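Local atomic coordinates of histidine acid phosphatase (Bifidobacterium longum subsp. infantis, PDB entry 6RXE), a protein that probably removes phosphate groups by hydrolysis from myo-inositol hexakisphosphate and other inositol phosphates, and also from 2,3-bisphosphoglycerate. Residues 186-191 and 396-401; 191-196 and 209-214. All coordinates share one frame; numbering follows the deposited sequence. Where two conformers were deposited one is given.

Contact 1 of 2, residues 186-191 and 396-401; sequences DTLYFH and RFAHAE. With IHS (D-myo-inositol-hexasulphate), chain C.
Over the centre of one face of the H191 imidazole lies CB of E401, 3.4 Å from the ring centroid, a CH-pi contact. H191 takes the crowded first torsion (chi1 60°), CG lying between its backbone N and carbonyl carbon; this turns the flat ring onto the glutamate stem, where CG of E401 also passes close to NE2. That nitrogen is buried with no hydrogen-bond partner in the model. Next to it, Y189 and H399 form an offset edge-to-face pair, the tyrosine directing its edge at the imidazole face with planes 71° apart and CD1 of Y189 3.6 Å from CD2 of H399. H399 gives its ND1 proton to O44 of the inositol hexasulphate at 3.1 Å, a nearly straight bond (164°), while NE2 is held by S138; the Y189 hydroxyl lies within weak hydrogen-bonding reach of sulphate oxygens O25 and O45. Backbone N of A400, in the first turn of the helix, reaches O24 at 2.8 Å. Further back, the side chain of L188 packs on the strand: its CD2 rests 3.8 Å from CB of A398, whose small methyl lets the leucine sit close, and the same CD2 touches CB of R396, these two side chains crossing at about a right angle. Beyond them a water accepts bonds from OG1 of T187 and NE of R396, while NH2 of R396 forms salt bridges with D377 and E40. Residues 399-401 are the HAE tripeptide that MINPP1-type histidine phosphatases carry at the end of a central strand, lining the active-site pocket.

Contact 2 of 2, residues 191-196 and 209-214; sequences HKVQNP and DIANNY. With IHS (D-myo-inositol-hexasulphate), chain C.
A211 fits its CB against the backbone of the loop 191-196, 3.4 Å from C of K192 and 3.8 Å from CG2 of V193. A methyl suits this place because it is small enough to lie directly against the loop backbone. One residue on, N212 meets V193 through its backbone, its N lying 3.9 Å from CG2 of V193; the beta-branched valine thus spreads one methyl across the helix. Y214, about one turn on from A211, brings its ring close to the loop, CD2 standing 3.7 Å from O of H191. With CG anti to its own backbone N (chi1 168°), the ring reaches on to put its hydroxyl on O of E356. K192 turns away from the helix and runs out extended beyond CG, so that NZ bonds to O46 of the hexasulphate at 2.7 Å and to O25 at 2.9 Å, bridging neighbouring sulphates. Cutting this side chain back to an alanine would probably leave the two sulphates without the charge they share. Between the two segments the contact is van der Waals packing without a hydrogen bond, Q215 adding a polar tie to O of H191, while the lysine supplies positive charge, consistent with inositol polyphosphate binding.

In the fold
From the N terminus, the chain leaves helix 185-188 at Y189 and reaches H191, which belongs to both contacts. Contact 2 comes first to closure: the loop 191-196 meets helix 206-220 after only 12 intervening residues. Contact 1 closes a far larger loop, 204 residues rich in helix, when strand 391-398 of the central mixed sheet, flanked by the parallel strands 35-44 and 132-137, runs out into helix 400-410. Contact 2 is therefore nested inside contact 1, their centres about 11 Å apart, and F190 O packs on CB of A211. Together they tie helix 206-220 through one loop to the sheet, and both border the hexasulphate pocket.

Contact 1 of 2, residues 186-191 and 396-401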
loop_
_atom_site.group_PDB
_atom_site.type_symbol
_atom_site.label_atom_id
_atom_site.label_comp_id
_atom_site.label_asym_id
_atom_site.label_seq_id
_atom_site.Cartn_x
_atom_site.Cartn_y
_atom_site.Cartn_z
ATOM N N ASP A 186 -0.996 2.050 16.282
ATOM C CA ASP A 186 -2.191 2.879 16.409
ATOM C C ASP A 186 -2.279 3.918 15.298
ATOM O O ASP A 186 -3.384 4.315 14.916
ATOM C CB ASP A 186 -2.235 3.562 17.777
ATOM C CG ASP A 186 -2.623 2.607 18.897
ATOM O OD1 ASP A 186 -2.865 1.411 18.620
ATOM O OD2 ASP A 186 -2.707 3.063 20.055
ATOM N N THR A 187 -1.140 4.372 14.770
ATOM C CA THR A 187 -1.134 5.298 13.644
ATOM C C THR A 187 -0.693 4.658 12.332
ATOM O O THR A 187 -0.911 5.256 11.271
ATOM C CB THR A 187 -0.226 6.503 13.930
ATOM O OG1 THR A 187 1.140 6.069 14.022
ATOM C CG2 THR A 187 -0.635 7.191 15.230
ATOM N N LEU A 188 -0.089 3.468 12.370
ATOM C CA LEU A 188 0.434 2.826 11.170
ATOM C C LEU A 188 -0.183 1.463 10.895
ATOM O O LEU A 188 0.241 0.786 9.948
ATOM C CB LEU A 188 1.958 2.681 11.271
ATOM C CG LEU A 188 2.727 3.987 11.460
ATOM C CD1 LEU A 188 4.223 3.721 11.638
ATOM C CD2 LEU A 188 2.471 4.910 10.277
ATOM N N TYR A 189 -1.161 1.039 11.692
ATOM C CA TYR A 189 -1.855 -0.229 11.487
ATOM C C TYR A 189 -3.249 -0.143 12.096
ATOM O O TYR A 189 -3.712 -1.070 12.769
ATOM C CB TYR A 189 -1.072 -1.403 12.086
ATOM C CG TYR A 189 -1.233 -2.712 11.333
ATOM C CD1 TYR A 189 -0.634 -2.903 10.093
ATOM C CD2 TYR A 189 -1.983 -3.755 11.864
ATOM C CE1 TYR A 189 -0.776 -4.095 9.403
ATOM C CE2 TYR A 189 -2.131 -4.956 11.177
ATOM C CZ TYR A 189 -1.523 -5.117 9.949
ATOM O OH TYR A 189 -1.664 -6.304 9.260
ATOM N N PHE A 190 -3.929 0.978 11.863
ATOM C CA PHE A 190 -5.191 1.299 12.519
ATOM C C PHE A 190 -6.390 0.559 11.936
ATOM O O PHE A 190 -7.502 0.728 12.447
ATOM C CB PHE A 190 -5.421 2.813 12.454
ATOM C CG PHE A 190 -5.186 3.412 11.090
ATOM C CD1 PHE A 190 -5.938 3.022 9.995
ATOM C CD2 PHE A 190 -4.185 4.350 10.903
ATOM C CE1 PHE A 190 -5.716 3.566 8.747
ATOM C CE2 PHE A 190 -3.955 4.900 9.656
ATOM C CZ PHE A 190 -4.724 4.501 8.572
ATOM N N HIS A 191 -6.202 -0.251 10.894
ATOM C CA HIS A 191 -7.317 -0.913 10.230
ATOM C C HIS A 191 -7.637 -2.291 10.796
ATOM O O HIS A 191 -8.649 -2.880 10.400
ATOM C CB HIS A 191 -7.038 -1.044 8.729
ATOM C CG HIS A 191 -5.809 -1.835 8.413
ATOM N ND1 HIS A 191 -4.539 -1.391 8.716
ATOM C CD2 HIS A 191 -5.654 -3.044 7.823
ATOM C CE1 HIS A 191 -3.655 -2.293 8.326
ATOM N NE2 HIS A 191 -4.306 -3.305 7.781
ATOM N N ARG A 396 7.643 7.680 9.132
ATOM C CA ARG A 396 6.840 6.507 9.440
ATOM C C ARG A 396 6.747 5.583 8.233
ATOM O O ARG A 396 6.660 6.040 7.087
ATOM C CB ARG A 396 5.433 6.911 9.887
ATOM C CG ARG A 396 5.380 8.071 10.872
ATOM C CD ARG A 396 3.988 8.695 10.862
ATOM N NE ARG A 396 3.800 9.733 11.875
ATOM C CZ ARG A 396 4.054 11.024 11.689
ATOM N NH1 ARG A 396 4.529 11.454 10.526
ATOM N NH2 ARG A 396 3.830 11.892 12.672
ATOM N N PHE A 397 6.735 4.279 8.499
ATOM C CA PHE A 397 6.702 3.267 7.453
ATOM C C PHE A 397 5.577 2.285 7.745
ATOM O O PHE A 397 5.496 1.729 8.848
ATOM C CB PHE A 397 8.068 2.580 7.345
ATOM C CG PHE A 397 9.173 3.538 6.995
ATOM C CD1 PHE A 397 9.816 4.271 7.981
ATOM C CD2 PHE A 397 9.523 3.757 5.670
ATOM C CE1 PHE A 397 10.804 5.181 7.657
ATOM C CE2 PHE A 397 10.514 4.660 5.340
ATOM C CZ PHE A 397 11.157 5.373 6.331
ATOM N N ALA A 398 4.699 2.095 6.758
ATOM C CA ALA A 398 3.442 1.382 6.941
ATOM C C ALA A 398 2.992 0.691 5.656
ATOM O O ALA A 398 3.794 0.021 4.996
ATOM C CB ALA A 398 2.354 2.339 7.436
ATOM N N HIS A 399 1.719 0.852 5.287
ATOM C CA HIS A 399 1.077 -0.077 4.369
ATOM C C HIS A 399 0.138 0.648 3.414
ATOM O O HIS A 399 -0.214 1.814 3.607
ATOM C CB HIS A 399 0.300 -1.145 5.149
ATOM C CG HIS A 399 1.138 -1.885 6.142
ATOM N ND1 HIS A 399 1.815 -3.042 5.826
ATOM C CD2 HIS A 399 1.445 -1.609 7.432
ATOM C CE1 HIS A 399 2.487 -3.459 6.882
ATOM N NE2 HIS A 399 2.282 -2.607 7.870
ATOM N N ALA A 400 -0.273 -0.080 2.371
ATOM C CA ALA A 400 -1.330 0.410 1.492
ATOM C C ALA A 400 -2.629 0.607 2.261
ATOM O O ALA A 400 -3.390 1.543 1.983
ATOM C CB ALA A 400 -1.542 -0.562 0.332
ATOM N N GLU A 401 -2.899 -0.275 3.231
ATOM C CA GLU A 401 -4.062 -0.121 4.096
ATOM C C GLU A 401 -3.963 1.115 4.976
ATOM O O GLU A 401 -4.975 1.531 5.550
ATOM C CB GLU A 401 -4.241 -1.343 4.997
ATOM C CG GLU A 401 -3.948 -2.685 4.360
ATOM C CD GLU A 401 -4.919 -3.048 3.268
ATOM O OE1 GLU A 401 -6.040 -2.504 3.282
ATOM O OE2 GLU A 401 -4.573 -3.894 2.413
HETATM C C1 IHS C . -3.892 -7.554 1.832
HETATM O O1 IHS C . -4.540 -8.797 1.614
HETATM S S1 IHS C . -6.023 -8.735 1.332
HETATM C C2 IHS C . -3.154 -7.178 0.576
HETATM O O2 IHS C . -6.316 -7.675 0.330
HETATM S S2 IHS C . -2.349 -8.950 -1.086
HETATM C C3 IHS C . -2.421 -5.845 0.775
HETATM O O3 IHS C . -6.523 -10.067 0.879
HETATM S S3 IHS C . -2.326 -4.597 -1.381
HETATM C C4 IHS C . -1.489 -5.854 1.978
HETATM O O4 IHS C . -6.819 -8.535 2.621
HETATM S S4 IHS C . 0.450 -4.152 2.071
HETATM C C5 IHS C . -2.164 -6.380 3.242
HETATM S S5 IHS C . -1.261 -5.808 5.558
HETATM C C6 IHS C . -2.930 -7.669 3.021
HETATM S S6 IHS C . -3.386 -9.288 4.838
HETATM O O12 IHS C . -2.231 -8.216 0.271
HETATM O O13 IHS C . -1.677 -5.537 -0.378
HETATM O O14 IHS C . -1.044 -4.474 2.230
HETATM O O15 IHS C . -1.152 -6.618 4.248
HETATM O O16 IHS C . -3.643 -7.962 4.188
HETATM O O22 IHS C . -3.768 -9.052 -1.574
HETATM O O23 IHS C . -3.437 -5.307 -2.156
HETATM O O24 IHS C . 0.606 -2.664 1.818
HETATM O O25 IHS C . -2.256 -6.425 6.499
HETATM O O26 IHS C . -2.053 -9.307 5.536
HETATM O O32 IHS C . -1.719 -10.331 -0.973
HETATM O O33 IHS C . -2.847 -3.344 -0.713
HETATM O O34 IHS C . 1.105 -4.953 0.970
HETATM O O35 IHS C . -1.572 -4.377 5.286
HETATM O O36 IHS C . -3.489 -10.430 3.843
HETATM O O42 IHS C . -1.721 -8.149 -2.198
HETATM O O43 IHS C . -1.267 -4.037 -2.335
HETATM O O44 IHS C . 1.237 -4.607 3.264
HETATM O O45 IHS C . -0.003 -5.922 6.344
HETATM O O46 IHS C . -4.508 -9.628 5.793
HETATM O O HOH W 1 2.831 8.302 14.060
#

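Contact 2 of 2, residues 191-196 and 209-214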
loop_
_atom_site.group_PDB
_atom_site.type_symbol
_atom_site.label_atom_id
_atom_site.label_comp_id
_atom_site.label_asym_id
_atom_site.label_seq_id
_atom_site.Cartn_x
_atom_site.Cartn_y
_atom_site.Cartn_z
ATOM N N HIS A 191 -6.202 -0.251 10.894
ATOM C CA HIS A 191 -7.317 -0.913 10.230
ATOM C C HIS A 191 -7.637 -2.291 10.796
ATOM O O HIS A 191 -8.649 -2.880 10.400
ATOM C CB HIS A 191 -7.038 -1.044 8.729
ATOM C CG HIS A 191 -5.809 -1.835 8.413
ATOM N ND1 HIS A 191 -4.539 -1.391 8.716
ATOM C CD2 HIS A 191 -5.654 -3.044 7.823
ATOM C CE1 HIS A 191 -3.655 -2.293 8.326
ATOM N NE2 HIS A 191 -4.306 -3.305 7.781
ATOM N N LYS A 192 -6.813 -2.823 11.695
ATOM C CA LYS A 192 -7.038 -4.142 12.271
ATOM C C LYS A 192 -6.842 -4.097 13.780
ATOM O O LYS A 192 -6.027 -3.327 14.293
ATOM C CB LYS A 192 -6.089 -5.190 11.672
ATOM C CG LYS A 192 -6.416 -5.621 10.252
ATOM C CD LYS A 192 -5.320 -6.534 9.721
ATOM C CE LYS A 192 -5.628 -7.023 8.318
ATOM N NZ LYS A 192 -4.490 -7.791 7.733
ATOM N N VAL A 193 -7.588 -4.946 14.490
ATOM C CA VAL A 193 -7.413 -5.041 15.936
ATOM C C VAL A 193 -6.075 -5.692 16.271
ATOM O O VAL A 193 -5.375 -5.265 17.198
ATOM C CB VAL A 193 -8.595 -5.802 16.563
ATOM C CG1 VAL A 193 -8.220 -6.347 17.934
ATOM C CG2 VAL A 193 -9.805 -4.886 16.661
ATOM N N GLN A 194 -5.693 -6.721 15.518
ATOM C CA GLN A 194 -4.431 -7.416 15.731
ATOM C C GLN A 194 -3.285 -6.615 15.125
ATOM O O GLN A 194 -3.388 -6.140 13.991
ATOM C CB GLN A 194 -4.486 -8.810 15.101
ATOM C CG GLN A 194 -5.657 -9.678 15.549
ATOM C CD GLN A 194 -6.989 -9.295 14.911
ATOM O OE1 GLN A 194 -7.030 -8.667 13.849
ATOM N NE2 GLN A 194 -8.086 -9.670 15.566
ATOM N N ASN A 195 -2.192 -6.476 15.875
ATOM C CA ASN A 195 -1.000 -5.770 15.437
ATOM C C ASN A 195 -0.017 -6.733 14.783
ATOM O O ASN A 195 -0.056 -7.941 15.034
ATOM C CB ASN A 195 -0.343 -5.074 16.626
ATOM C CG ASN A 195 -1.214 -3.989 17.217
ATOM O OD1 ASN A 195 -1.977 -3.334 16.505
ATOM N ND2 ASN A 195 -1.107 -3.788 18.523
ATOM N N PRO A 196 0.881 -6.230 13.930
ATOM C CA PRO A 196 1.832 -7.131 13.255
ATOM C C PRO A 196 2.759 -7.891 14.191
ATOM O O PRO A 196 3.232 -8.969 13.814
ATOM C CB PRO A 196 2.618 -6.185 12.337
ATOM C CG PRO A 196 1.684 -5.044 12.093
ATOM C CD PRO A 196 0.935 -4.865 13.381
ATOM N N ASP A 209 -11.599 0.536 19.131
ATOM C CA ASP A 209 -12.913 0.917 18.620
ATOM C C ASP A 209 -12.838 1.250 17.134
ATOM O O ASP A 209 -13.671 0.797 16.340
ATOM C CB ASP A 209 -13.471 2.104 19.407
ATOM C CG ASP A 209 -13.838 1.749 20.842
ATOM O OD1 ASP A 209 -14.093 0.561 21.124
ATOM O OD2 ASP A 209 -13.890 2.665 21.683
ATOM N N ILE A 210 -11.837 2.042 16.743
ATOM C CA ILE A 210 -11.643 2.380 15.332
ATOM C C ILE A 210 -11.557 1.113 14.494
ATOM O O ILE A 210 -12.325 0.917 13.539
ATOM C CB ILE A 210 -10.389 3.254 15.161
ATOM C CG1 ILE A 210 -10.650 4.657 15.710
ATOM C CG2 ILE A 210 -9.949 3.299 13.697
ATOM C CD1 ILE A 210 -9.396 5.441 15.982
ATOM N N ALA A 211 -10.639 0.215 14.868
ATOM C CA ALA A 211 -10.401 -0.976 14.056
ATOM C C ALA A 211 -11.631 -1.880 14.009
ATOM O O ALA A 211 -12.066 -2.305 12.929
ATOM C CB ALA A 211 -9.187 -1.730 14.593
ATOM N N ASN A 212 -12.213 -2.173 15.177
ATOM C CA ASN A 212 -13.334 -3.106 15.261
ATOM C C ASN A 212 -14.562 -2.574 14.527
ATOM O O ASN A 212 -15.211 -3.311 13.769
ATOM C CB ASN A 212 -13.668 -3.377 16.728
ATOM C CG ASN A 212 -14.528 -4.617 16.919
ATOM O OD1 ASN A 212 -14.329 -5.635 16.261
ATOM N ND2 ASN A 212 -15.505 -4.524 17.814
ATOM N N ASN A 213 -14.920 -1.305 14.770
ATOM C CA ASN A 213 -16.064 -0.712 14.087
ATOM C C ASN A 213 -15.851 -0.686 12.581
ATOM O O ASN A 213 -16.791 -0.925 11.813
ATOM C CB ASN A 213 -16.328 0.700 14.615
ATOM C CG ASN A 213 -16.816 0.705 16.059
ATOM O OD1 ASN A 213 -17.257 -0.318 16.579
ATOM N ND2 ASN A 213 -16.743 1.862 16.706
ATOM N N TYR A 214 -14.620 -0.416 12.135
ATOM C CA TYR A 214 -14.346 -0.464 10.704
ATOM C C TYR A 214 -14.593 -1.857 10.142
ATOM O O TYR A 214 -15.253 -2.017 9.105
ATOM C CB TYR A 214 -12.908 -0.034 10.433
ATOM C CG TYR A 214 -12.457 -0.337 9.029
ATOM C CD1 TYR A 214 -12.934 0.399 7.952
ATOM C CD2 TYR A 214 -11.566 -1.371 8.776
ATOM C CE1 TYR A 214 -12.523 0.120 6.657
ATOM C CE2 TYR A 214 -11.150 -1.659 7.489
ATOM C CZ TYR A 214 -11.633 -0.914 6.434
ATOM O OH TYR A 214 -11.217 -1.206 5.155
HETATM C C1 IHS C . -3.892 -7.554 1.832
HETATM O O1 IHS C . -4.540 -8.797 1.614
HETATM S S1 IHS C . -6.023 -8.735 1.332
HETATM C C2 IHS C . -3.154 -7.178 0.576
HETATM O O2 IHS C . -6.316 -7.675 0.330
HETATM S S2 IHS C . -2.349 -8.950 -1.086
HETATM C C3 IHS C . -2.421 -5.845 0.775
HETATM O O3 IHS C . -6.523 -10.067 0.879
HETATM S S3 IHS C . -2.326 -4.597 -1.381
HETATM C C4 IHS C . -1.489 -5.854 1.978
HETATM O O4 IHS C . -6.819 -8.535 2.621
HETATM S S4 IHS C . 0.450 -4.152 2.071
HETATM C C5 IHS C . -2.164 -6.380 3.242
HETATM S S5 IHS C . -1.261 -5.808 5.558
HETATM C C6 IHS C . -2.930 -7.669 3.021
HETATM S S6 IHS C . -3.386 -9.288 4.838
HETATM O O12 IHS C . -2.231 -8.216 0.271
HETATM O O13 IHS C . -1.677 -5.537 -0.378
HETATM O O14 IHS C . -1.044 -4.474 2.230
HETATM O O15 IHS C . -1.152 -6.618 4.248
HETATM O O16 IHS C . -3.643 -7.962 4.188
HETATM O O22 IHS C . -3.768 -9.052 -1.574
HETATM O O23 IHS C . -3.437 -5.307 -2.156
HETATM O O24 IHS C . 0.606 -2.664 1.818
HETATM O O25 IHS C . -2.256 -6.425 6.499
HETATM O O26 IHS C . -2.053 -9.307 5.536
HETATM O O32 IHS C . -1.719 -10.331 -0.973
HETATM O O33 IHS C . -2.847 -3.344 -0.713
HETATM O O34 IHS C . 1.105 -4.953 0.970
HETATM O O35 IHS C . -1.572 -4.377 5.286
HETATM O O36 IHS C . -3.489 -10.430 3.843
HETATM O O42 IHS C . -1.721 -8.149 -2.198
HETATM O O43 IHS C . -1.267 -4.037 -2.335
HETATM O O44 IHS C . 1.237 -4.607 3.264
HETATM O O45 IHS C . -0.003 -5.922 6.344
HETATM O O46 IHS C . -4.508 -9.628 5.793
#